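Local structure of solute-binding periplasmic protein of iron/siderophore ABC transporter (Yersinia pestis, 6B2Y) at residues H331-S336 and V340-S345. The protein probably binds chelated iron in the periplasm and delivers it to a partner ABC transporter for uptake into the cell. Numbering follows the deposited sequence.
Sequences HNYYNS and VLAIQS
Y333 lays its ring along the first turn of helix 340-350, meeting A342 near the ring's root and L341 at its far end. The methyl CB of A342 sits 4.0 Å from CD2 of Y333, and the backbone N of A342 lies over one face of the ring. Farther out, the phenol oxygen OH of Y333 comes to 3.5 Å from CD1 of L341, while CB of L341 approaches CZ of Y333 obliquely at 4.1 Å. With chi1 at -68°, CG of Y333 stands anti to its own carbonyl carbon, which carries the ring out of the 3-10 turn 331-334 and across to the helix.

Within the helix, the carbonyl O of L341 takes two bonds from S345: the backbone N at 3.1 Å and the hydroxyl OG, also at 3.1 Å, which arrive from opposite faces of the carbonyl plane. The OG bond is tilted 23° from that plane. Around Y333, L341 and A342, W330 meets Y333 edge-to-face, M364 of helix 360-371 touches both Y333 and L341, and F242 of helix 239-245 packs on A342.

The contact thus illustrates how a strand-to-helix connection is folded back on itself: the chain leaves strand 326-330, makes a 3-10 turn and enters helix 340-350, whose start it touches through one aromatic residue. All three touching residues are buried, and carbon surfaces supply most of the meeting. Chemically, this small interface of 146 Å² implies van der Waals and hydrophobic cohesion without a directional polar bond between the segments; the short chain link and the surrounding W330, M364 and F242 probably help to fix how the ring lies.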
loop_
_atom_site.group_PDB
_atom_site.type_symbol
_atom_site.label_atom_id
_atom_site.label_comp_id
_atom_site.label_asym_id
_atom_site.label_seq_id
_atom_site.Cartn_x
_atom_site.Cartn_y
_atom_site.Cartn_z
ATOM N N HIS A 331 -2.455 -5.873 -2.708
ATOM C CA HIS A 331 -2.858 -5.522 -1.356
ATOM C C HIS A 331 -1.965 -4.453 -0.748
ATOM O O HIS A 331 -2.450 -3.618 0.030
ATOM C CB HIS A 331 -2.861 -6.745 -0.455
ATOM C CG HIS A 331 -3.223 -6.414 0.953
ATOM N ND1 HIS A 331 -4.504 -6.055 1.318
ATOM C CD2 HIS A 331 -2.468 -6.327 2.075
ATOM C CE1 HIS A 331 -4.521 -5.770 2.607
ATOM N NE2 HIS A 331 -3.301 -5.941 3.091
ATOM N N ASN A 332 -0.679 -4.443 -1.096
ATOM C CA ASN A 332 0.225 -3.512 -0.429
ATOM C C ASN A 332 -0.058 -2.058 -0.761
ATOM O O ASN A 332 0.486 -1.181 -0.069
ATOM C CB ASN A 332 1.670 -3.869 -0.761
ATOM C CG ASN A 332 2.112 -5.142 -0.067
ATOM O OD1 ASN A 332 1.845 -5.339 1.116
ATOM N ND2 ASN A 332 2.780 -6.022 -0.812
ATOM N N TYR A 333 -0.908 -1.768 -1.758
ATOM C CA TYR A 333 -1.388 -0.399 -1.917
ATOM C C TYR A 333 -2.219 0.055 -0.712
ATOM O O TYR A 333 -2.551 1.251 -0.612
ATOM C CB TYR A 333 -2.211 -0.243 -3.214
ATOM C CG TYR A 333 -1.395 -0.382 -4.502
ATOM C CD1 TYR A 333 -0.174 0.260 -4.666
ATOM C CD2 TYR A 333 -1.872 -1.155 -5.561
ATOM C CE1 TYR A 333 0.559 0.121 -5.855
ATOM C CE2 TYR A 333 -1.152 -1.298 -6.733
ATOM C CZ TYR A 333 0.059 -0.673 -6.876
ATOM O OH TYR A 333 0.757 -0.834 -8.062
ATOM N N TYR A 334 -2.566 -0.856 0.206
ATOM C CA TYR A 334 -3.308 -0.449 1.393
ATOM C C TYR A 334 -2.438 0.307 2.391
ATOM O O TYR A 334 -2.967 0.857 3.363
ATOM C CB TYR A 334 -3.960 -1.688 2.039
ATOM C CG TYR A 334 -3.093 -2.442 3.023
ATOM C CD1 TYR A 334 -3.548 -2.715 4.312
ATOM C CD2 TYR A 334 -1.821 -2.873 2.675
ATOM C CE1 TYR A 334 -2.750 -3.392 5.219
ATOM C CE2 TYR A 334 -1.028 -3.550 3.567
ATOM C CZ TYR A 334 -1.496 -3.810 4.835
ATOM O OH TYR A 334 -0.699 -4.492 5.732
ATOM N N ASN A 335 -1.128 0.363 2.166
ATOM C CA ASN A 335 -0.219 1.091 3.058
ATOM C C ASN A 335 1.012 1.531 2.266
ATOM O O ASN A 335 2.148 1.158 2.566
ATOM C CB ASN A 335 0.173 0.224 4.255
ATOM C CG ASN A 335 0.845 1.023 5.342
ATOM O OD1 ASN A 335 0.785 2.253 5.335
ATOM N ND2 ASN A 335 1.486 0.337 6.286
ATOM N N SER A 336 0.801 2.346 1.225
ATOM C CA SER A 336 1.926 2.777 0.390
ATOM C C SER A 336 1.567 4.052 -0.345
ATOM O O SER A 336 0.467 4.128 -0.897
ATOM C CB SER A 336 2.300 1.708 -0.642
ATOM O OG SER A 336 3.116 2.286 -1.662
ATOM N N VAL A 340 -1.829 5.853 -5.520
ATOM C CA VAL A 340 -2.514 6.525 -6.626
ATOM C C VAL A 340 -2.779 5.538 -7.759
ATOM O O VAL A 340 -3.750 5.689 -8.516
ATOM C CB VAL A 340 -1.716 7.761 -7.099
ATOM C CG1 VAL A 340 -0.291 7.404 -7.498
ATOM C CG2 VAL A 340 -2.444 8.499 -8.258
ATOM N N LEU A 341 -1.943 4.501 -7.893
ATOM C CA LEU A 341 -2.205 3.511 -8.931
ATOM C C LEU A 341 -3.469 2.719 -8.648
ATOM O O LEU A 341 -4.171 2.310 -9.583
ATOM C CB LEU A 341 -1.011 2.569 -9.077
ATOM C CG LEU A 341 0.273 3.298 -9.465
ATOM C CD1 LEU A 341 1.490 2.396 -9.271
ATOM C CD2 LEU A 341 0.195 3.796 -10.887
ATOM N N ALA A 342 -3.790 2.488 -7.375
ATOM C CA ALA A 342 -5.052 1.831 -7.062
ATOM C C ALA A 342 -6.231 2.768 -7.288
ATOM O O ALA A 342 -7.293 2.343 -7.766
ATOM C CB ALA A 342 -5.040 1.328 -5.616
ATOM N N ILE A 343 -6.076 4.047 -6.942
ATOM C CA ILE A 343 -7.170 4.992 -7.165
ATOM C C ILE A 343 -7.532 5.056 -8.642
ATOM O O ILE A 343 -8.720 5.019 -9.012
ATOM C CB ILE A 343 -6.794 6.373 -6.618
ATOM C CG1 ILE A 343 -6.658 6.316 -5.092
ATOM C CG2 ILE A 343 -7.822 7.407 -7.038
ATOM C CD1 ILE A 343 -5.926 7.560 -4.553
ATOM N N GLN A 344 -6.519 5.115 -9.506
ATOM C CA GLN A 344 -6.758 5.192 -10.945
ATOM C C GLN A 344 -7.353 3.894 -11.471
ATOM O O GLN A 344 -8.258 3.918 -12.319
ATOM C CB GLN A 344 -5.463 5.523 -11.687
ATOM C CG GLN A 344 -4.983 6.954 -11.519
ATOM C CD GLN A 344 -3.818 7.266 -12.434
ATOM O OE1 GLN A 344 -3.237 6.366 -13.052
ATOM N NE2 GLN A 344 -3.469 8.526 -12.528
ATOM N N SER A 345 -6.859 2.749 -10.987
ATOM C CA SER A 345 -7.405 1.467 -11.433
ATOM C C SER A 345 -8.866 1.317 -11.019
ATOM O O SER A 345 -9.702 0.881 -11.820
ATOM C CB SER A 345 -6.575 0.308 -10.874
ATOM O OG SER A 345 -5.332 0.214 -11.544
#